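Local coordinates for Acarbose/maltose binding protein GacH (PDB 3K01) that binds acarbose and an acarbose homologue, probably maltose as well, as the solute receptor of an ABC transporter in Streptomyces glaucescens, at residues Trp262-Val267 / Leu279-Val284; Gly218-Arg223 / Gly287-Gly292. All coordinates share one frame; numbering follows the deposited sequence.

Overall arrangement
Followed from the N terminus, the first of the four segments the chain meets is 218-223, in helix 216-230; it opens contact 2. The chain then runs through helix 241-251 and strand 254-259 to 262-267, which carries most of the short helix 264-268. After eleven intervening residues, strand 279-283 packs against that helix, closing the short loop of contact 1. The chain next enters the 287-292 loop, which returns to R220 and closes contact 2, so contact 1 is nested inside the longer excursion. Their centres lie about 23 Å apart. Contact 1 joins a helix to the large mixed sheet in a buried apolar layer, whereas contact 2 brings a surface loop between two strands of that sheet up to helix 216-230.

Contact 1: residues Trp262-Val267 / Leu279-Val284; sequences WAIEDV and LGVAPV
L279 drives one branch between two side chains that stand a helical turn apart, I264 and V267. Its CD2 lies 3.7 Å from I264 CD1 and 4.0 Å from V267 CG1, so a single methyl serves as the shared point of contact. The two approaches differ. The isoleucine and leucine side chains meet at a slant, end methyl against end methyl, while V267 lies nearly perpendicular to L279 and touches both its branches, CG1 being 4.1 Å from L279 CD1. L279 owes this reach to its extended first torsion: with CG opposite the backbone N (chi1 178°), both methyls are carried out from the strand toward the helix. I264 compensates for a CB that does not aim at the strand, since its CG1 branch (chi1 -69°) swings CD1 across. That same methyl comes to 4.3 Å from V281 CG2, a looser touch two residues further along the same face of the strand.

The intervening G280, and A282 beyond, form backbone hydrogen bonds with Y147 and L145, which place strand 279-283 antiparallel to strand 132-148. F146 of that strand touches I264 and L279, F249 and F273 both touch V267 and L279, and F355 of helix 351-360 lies on I264 and V281. A helix laid on a strand of the mixed sheet in this way belongs to the alpha/beta layering of the solute-binding protein fold.

Across the two segments every touching atom is an aliphatic carbon, so their cohesion probably rests on shape fit and on burial of apolar surface.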
ATOM      1  N   TRP A 262       6.022  -7.433  -0.965  1.00  7.67           N
ATOM      2  CA  TRP A 262       7.142  -7.343  -1.890  1.00  8.60           C
ATOM      3  C   TRP A 262       8.456  -7.839  -1.278  1.00  9.13           C
ATOM      4  O   TRP A 262       9.430  -8.055  -2.007  1.00 10.73           O
ATOM      5  CB  TRP A 262       7.322  -5.886  -2.383  1.00  8.62           C
ATOM      6  CG  TRP A 262       7.437  -4.935  -1.259  1.00  8.30           C
ATOM      7  CD1 TRP A 262       8.571  -4.634  -0.559  1.00  9.41           C
ATOM      8  CD2 TRP A 262       6.383  -4.178  -0.658  1.00  8.75           C
ATOM      9  NE1 TRP A 262       8.290  -3.739   0.446  1.00 10.00           N
ATOM     10  CE2 TRP A 262       6.950  -3.435   0.396  1.00  9.48           C
ATOM     11  CE3 TRP A 262       5.013  -4.053  -0.907  1.00  8.67           C
ATOM     12  CZ2 TRP A 262       6.192  -2.576   1.216  1.00 10.49           C
ATOM     13  CZ3 TRP A 262       4.252  -3.177  -0.097  1.00  9.43           C
ATOM     14  CH2 TRP A 262       4.846  -2.468   0.962  1.00  9.99           C
ATOM     15  N   ALA A 263       8.506  -8.007   0.041  1.00  7.87           N
ATOM     16  CA  ALA A 263       9.729  -8.469   0.735  1.00  8.52           C
ATOM     17  C   ALA A 263       9.832  -9.976   0.924  1.00  7.75           C
ATOM     18  O   ALA A 263      10.887 -10.475   1.328  1.00  8.80           O
ATOM     19  CB  ALA A 263       9.863  -7.797   2.082  1.00  8.29           C
ATOM     20  N   ILE A 264       8.721 -10.689   0.755  1.00  7.22           N
ATOM     21  CA  ILE A 264       8.645 -12.111   1.123  1.00  8.18           C
ATOM     22  C   ILE A 264       9.675 -12.974   0.400  1.00  8.47           C
ATOM     23  O   ILE A 264      10.362 -13.763   1.045  1.00  8.01           O
ATOM     24  CB  ILE A 264       7.209 -12.636   0.923  1.00  7.95           C
ATOM     25  CG1 ILE A 264       6.245 -12.002   1.949  1.00  7.57           C
ATOM     26  CG2 ILE A 264       7.177 -14.164   0.998  1.00  9.61           C
ATOM     27  CD1 ILE A 264       6.402 -12.484   3.364  1.00  8.05           C
ATOM     28  N   GLU A 265       9.785 -12.835  -0.907  1.00  8.58           N
ATOM     29  CA  GLU A 265      10.726 -13.694  -1.619  1.00  9.31           C
ATOM     30  C   GLU A 265      12.167 -13.418  -1.195  1.00  8.97           C
ATOM     31  O   GLU A 265      12.958 -14.353  -1.005  1.00  8.94           O
ATOM     32  CB  GLU A 265      10.526 -13.593  -3.132  1.00 10.94           C
ATOM     33  CG  GLU A 265       9.208 -14.244  -3.567  1.00 13.32           C
ATOM     34  CD  GLU A 265       9.117 -15.715  -3.172  1.00 17.83           C
ATOM     35  OE1 GLU A 265      10.061 -16.465  -3.495  1.00 22.31           O
ATOM     36  OE2 GLU A 265       8.130 -16.130  -2.517  1.00 18.25           O
ATOM     37  N   ASP A 266      12.522 -12.148  -1.015  1.00  8.56           N
ATOM     38  CA  ASP A 266      13.859 -11.839  -0.554  1.00  8.86           C
ATOM     39  C   ASP A 266      14.123 -12.439   0.833  1.00  7.95           C
ATOM     40  O   ASP A 266      15.209 -12.971   1.099  1.00  7.90           O
ATOM     41  CB  ASP A 266      14.081 -10.319  -0.564  1.00  9.43           C
ATOM     42  CG  ASP A 266      15.516  -9.935  -0.234  1.00 11.44           C
ATOM     43  OD1 ASP A 266      16.465 -10.555  -0.752  1.00 14.46           O
ATOM     44  OD2 ASP A 266      15.710  -9.006   0.572  1.00 13.58           O
ATOM     45  N   VAL A 267      13.141 -12.363   1.728  1.00  7.57           N
ATOM     46  CA  VAL A 267      13.324 -12.916   3.071  1.00  8.10           C
ATOM     47  C   VAL A 267      13.591 -14.413   2.973  1.00  8.17           C
ATOM     48  O   VAL A 267      14.443 -14.965   3.678  1.00  8.32           O
ATOM     49  CB  VAL A 267      12.107 -12.628   3.991  1.00  8.04           C
ATOM     50  CG1 VAL A 267      12.157 -13.526   5.238  1.00  8.86           C
ATOM     51  CG2 VAL A 267      12.073 -11.134   4.331  1.00  9.25           C
ATOM     52  N   LEU A 279       9.365 -18.073   9.081  1.00  7.47           N
ATOM     53  CA  LEU A 279       8.851 -16.717   8.923  1.00  7.26           C
ATOM     54  C   LEU A 279       7.425 -16.616   9.399  1.00  7.17           C
ATOM     55  O   LEU A 279       6.571 -17.378   8.967  1.00  8.41           O
ATOM     56  CB  LEU A 279       8.926 -16.294   7.461  1.00  7.56           C
ATOM     57  CG  LEU A 279       8.353 -14.886   7.186  1.00  8.41           C
ATOM     58  CD1 LEU A 279       9.109 -13.790   7.956  1.00  9.82           C
ATOM     59  CD2 LEU A 279       8.358 -14.620   5.698  1.00 10.83           C
ATOM     60  N   GLY A 280       7.176 -15.658  10.283  1.00  7.24           N
ATOM     61  CA  GLY A 280       5.815 -15.308  10.642  1.00  7.67           C
ATOM     62  C   GLY A 280       5.528 -13.891  10.210  1.00  6.60           C
ATOM     63  O   GLY A 280       6.446 -13.043  10.117  1.00  6.65           O
ATOM     64  N   VAL A 281       4.250 -13.622   9.960  1.00  7.24           N
ATOM     65  CA  VAL A 281       3.788 -12.271   9.630  1.00  6.58           C
ATOM     66  C   VAL A 281       2.544 -11.987  10.441  1.00  7.65           C
ATOM     67  O   VAL A 281       1.632 -12.829  10.501  1.00  8.84           O
ATOM     68  CB  VAL A 281       3.510 -12.120   8.118  1.00  7.49           C
ATOM     69  CG1 VAL A 281       3.042 -10.724   7.799  1.00  8.03           C
ATOM     70  CG2 VAL A 281       4.772 -12.419   7.303  1.00  8.13           C
ATOM     71  N   ALA A 282       2.514 -10.810  11.065  1.00  6.95           N
ATOM     72  CA  ALA A 282       1.406 -10.381  11.916  1.00  7.86           C
ATOM     73  C   ALA A 282       1.048  -8.931  11.551  1.00  7.49           C
ATOM     74  O   ALA A 282       1.794  -8.259  10.870  1.00  7.10           O
ATOM     75  CB  ALA A 282       1.810 -10.470  13.376  1.00  8.21           C
ATOM     76  N   PRO A 283      -0.108  -8.436  12.018  1.00  7.10           N
ATOM     77  CA  PRO A 283      -0.372  -7.018  11.828  1.00  7.25           C
ATOM     78  C   PRO A 283       0.693  -6.163  12.506  1.00  7.45           C
ATOM     79  O   PRO A 283       1.329  -6.600  13.486  1.00  7.36           O
ATOM     80  CB  PRO A 283      -1.739  -6.824  12.508  1.00  7.96           C
ATOM     81  CG  PRO A 283      -2.372  -8.168  12.465  1.00  9.23           C
ATOM     82  CD  PRO A 283      -1.226  -9.119  12.689  1.00  8.29           C
ATOM     83  N   VAL A 284       0.875  -4.945  12.020  1.00  6.65           N
ATOM     84  CA  VAL A 284       1.740  -4.030  12.756  1.00  7.12           C
ATOM     85  C   VAL A 284       1.221  -3.853  14.191  1.00  7.07           C
ATOM     86  O   VAL A 284       0.014  -3.917  14.457  1.00  7.33           O
ATOM     87  CB  VAL A 284       1.889  -2.658  12.066  1.00  7.57           C
ATOM     88  CG1 VAL A 284       2.501  -2.818  10.682  1.00  7.35           C
ATOM     89  CG2 VAL A 284       0.569  -1.900  12.013  1.00  8.23           C
TER

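Contact 2: residues Gly218-Arg223 / Gly287-Gly292; sequences GVRAYR and GSAGQG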
ATOM      1  N   GLY A 218       0.414  12.963  16.700  1.00  7.85           N
ATOM      2  CA  GLY A 218       1.578  13.068  15.831  1.00  7.90           C
ATOM      3  C   GLY A 218       2.865  13.276  16.611  1.00  7.49           C
ATOM      4  O   GLY A 218       3.918  12.672  16.317  1.00  7.54           O
ATOM      5  N   VAL A 219       2.799  14.116  17.646  1.00  6.90           N
ATOM      6  CA  VAL A 219       3.969  14.298  18.505  1.00  7.66           C
ATOM      7  C   VAL A 219       4.348  12.966  19.139  1.00  7.42           C
ATOM      8  O   VAL A 219       5.513  12.568  19.122  1.00  7.33           O
ATOM      9  CB  VAL A 219       3.660  15.324  19.613  1.00  7.67           C
ATOM     10  CG1 VAL A 219       4.831  15.400  20.610  1.00  9.16           C
ATOM     11  CG2 VAL A 219       3.348  16.694  19.018  1.00  8.70           C
ATOM     12  N   ARG A 220       3.354  12.266  19.679  1.00  7.16           N
ATOM     13  CA  ARG A 220       3.614  10.964  20.307  1.00  7.64           C
ATOM     14  C   ARG A 220       4.221   9.987  19.320  1.00  7.63           C
ATOM     15  O   ARG A 220       5.064   9.185  19.707  1.00  8.59           O
ATOM     16  CB  ARG A 220       2.356  10.335  20.900  1.00  8.62           C
ATOM     17  CG  ARG A 220       1.859  11.026  22.174  1.00  9.16           C
ATOM     18  CD  ARG A 220       0.848  10.155  22.885  1.00 10.32           C
ATOM     19  NE  ARG A 220      -0.292   9.751  22.040  1.00 11.88           N
ATOM     20  CZ  ARG A 220      -1.421  10.443  21.913  1.00 12.56           C
ATOM     21  NH1 ARG A 220      -2.401  10.005  21.131  1.00 10.87           N
ATOM     22  NH2 ARG A 220      -1.576  11.586  22.590  1.00 14.13           N
ATOM     23  N   ALA A 221       3.794  10.011  18.062  1.00  6.75           N
ATOM     24  CA  ALA A 221       4.347   9.076  17.081  1.00  6.88           C
ATOM     25  C   ALA A 221       5.839   9.320  16.848  1.00  7.01           C
ATOM     26  O   ALA A 221       6.629   8.353  16.782  1.00  7.34           O
ATOM     27  CB  ALA A 221       3.578   9.167  15.797  1.00  8.25           C
ATOM     28  N   TYR A 222       6.241  10.587  16.695  1.00  6.54           N
ATOM     29  CA  TYR A 222       7.664  10.861  16.606  1.00  7.51           C
ATOM     30  C   TYR A 222       8.409  10.442  17.881  1.00  7.55           C
ATOM     31  O   TYR A 222       9.556   9.967  17.809  1.00  7.87           O
ATOM     32  CB  TYR A 222       7.914  12.330  16.266  1.00  7.77           C
ATOM     33  CG  TYR A 222       7.635  12.716  14.828  1.00  7.21           C
ATOM     34  CD1 TYR A 222       8.429  12.233  13.790  1.00  8.60           C
ATOM     35  CD2 TYR A 222       6.587  13.593  14.509  1.00  8.13           C
ATOM     36  CE1 TYR A 222       8.204  12.628  12.474  1.00  7.74           C
ATOM     37  CE2 TYR A 222       6.361  13.985  13.192  1.00  7.68           C
ATOM     38  CZ  TYR A 222       7.160  13.481  12.185  1.00  6.73           C
ATOM     39  OH  TYR A 222       6.994  13.852  10.867  1.00  7.51           O
ATOM     40  N   ARG A 223       7.780  10.626  19.044  1.00  6.79           N
ATOM     41  CA  ARG A 223       8.403  10.190  20.296  1.00  7.66           C
ATOM     42  C   ARG A 223       8.577   8.679  20.341  1.00  8.08           C
ATOM     43  O   ARG A 223       9.596   8.192  20.812  1.00  8.29           O
ATOM     44  CB  ARG A 223       7.579  10.668  21.486  1.00  7.85           C
ATOM     45  CG  ARG A 223       8.279  10.497  22.828  1.00 10.05           C
ATOM     46  CD  ARG A 223       7.496  11.122  23.962  1.00 12.80           C
ATOM     47  NE  ARG A 223       7.420  12.568  23.806  1.00 13.57           N
ATOM     48  CZ  ARG A 223       6.294  13.267  23.669  1.00 13.64           C
ATOM     49  NH1 ARG A 223       5.103  12.664  23.670  1.00 17.00           N
ATOM     50  NH2 ARG A 223       6.369  14.582  23.551  1.00 16.39           N
ATOM     51  N   GLY A 287      -0.299   1.125  18.977  1.00  7.53           N
ATOM     52  CA  GLY A 287       0.361   2.084  19.846  1.00  8.82           C
ATOM     53  C   GLY A 287      -0.551   2.343  21.030  1.00  9.62           C
ATOM     54  O   GLY A 287      -1.359   1.494  21.418  1.00 10.10           O
ATOM     55  N   SER A 288      -0.434   3.534  21.594  1.00  9.78           N
ATOM     56  CA  SER A 288      -1.165   3.838  22.823  1.00 11.17           C
ATOM     57  C   SER A 288      -2.647   4.065  22.589  1.00 11.49           C
ATOM     58  O   SER A 288      -3.434   4.003  23.543  1.00 11.80           O
ATOM     59  CB  SER A 288      -0.563   5.064  23.516  1.00 11.74           C
ATOM     60  OG  SER A 288      -0.941   6.251  22.871  1.00 13.29           O
ATOM     61  N   ALA A 289      -3.048   4.343  21.347  1.00 10.81           N
ATOM     62  CA  ALA A 289      -4.428   4.806  21.096  1.00 11.49           C
ATOM     63  C   ALA A 289      -4.999   4.353  19.753  1.00 12.06           C
ATOM     64  O   ALA A 289      -5.932   4.964  19.229  1.00 14.08           O
ATOM     65  CB  ALA A 289      -4.522   6.351  21.228  1.00 11.86           C
ATOM     66  N   GLY A 290      -4.443   3.290  19.173  1.00 10.53           N
ATOM     67  CA  GLY A 290      -4.907   2.817  17.885  1.00  9.83           C
ATOM     68  C   GLY A 290      -4.021   1.713  17.343  1.00  8.31           C
ATOM     69  O   GLY A 290      -3.028   1.305  17.976  1.00  8.26           O
ATOM     70  N   GLN A 291      -4.381   1.220  16.171  1.00  8.04           N
ATOM     71  CA  GLN A 291      -3.606   0.210  15.496  1.00  8.58           C
ATOM     72  C   GLN A 291      -3.949   0.285  14.032  1.00  8.82           C
ATOM     73  O   GLN A 291      -5.123   0.166  13.649  1.00 10.15           O
ATOM     74  CB  GLN A 291      -3.933  -1.175  16.040  1.00  7.82           C
ATOM     75  CG  GLN A 291      -3.024  -2.248  15.459  1.00  8.89           C
ATOM     76  CD  GLN A 291      -3.183  -3.642  16.072  1.00  9.25           C
ATOM     77  OE1 GLN A 291      -2.353  -4.553  15.834  1.00 10.98           O
ATOM     78  NE2 GLN A 291      -4.201  -3.818  16.867  1.00  9.09           N
ATOM     79  N   GLY A 292      -2.946   0.457  13.197  1.00  7.33           N
ATOM     80  CA  GLY A 292      -3.213   0.466  11.770  1.00  6.84           C
ATOM     81  C   GLY A 292      -1.962   0.544  10.951  1.00  6.57           C
ATOM     82  O   GLY A 292      -0.915   1.012  11.425  1.00  6.87           O
TER
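R220 lays its guanidinium end obliquely against S288 and A289, so that the arginine of helix 216-230 overlaps the near side of the 287-292 loop. Two different kinds of neighbour meet it. NE lies 3.7 Å from S288 OG, too far for a direct bond, and NH1 is 4.2 Å from the methyl CB of A289. Why a hydroxyl should sit beside the charged group becomes clear from a third residue: E199 OE1 forms a salt bridge with R220 NE and also a hydrogen bond with S288 OG. The carboxylate oxygen is thus gripped from helix and loop, and the arginine and serine are linked through it. The carboxylate charge of E199 probably helps hold the guanidinium here.

R220 leaves the helix with CG beside the backbone N and then turns at chi3 (-55°), which folds the guanidinium round instead of letting the chain run straight out. In S288, chi1 of 77° sets OG between the backbone N and the carbonyl carbon, the position from which it bonds E199 OE1. The loop also has a bond of its own, from G287 N to G290 O at 2.9 Å, which draws together the two residues flanking S288 and A289.

The contact is small and lies at the protein surface, a polar meeting with one methyl group beside it. It joins a loop between two strands of the mixed sheet to a helix of the solute-binding protein fold. A backbone hydrogen bond between A289 and G198 fastens the loop to the end of helix 193-198, close to E199. Helix 216-230 directs Y222 inward, stacked on F192 and touching helices 376-387 and 393-407, while the loop itself connects strand 279-283 to strand 293-302.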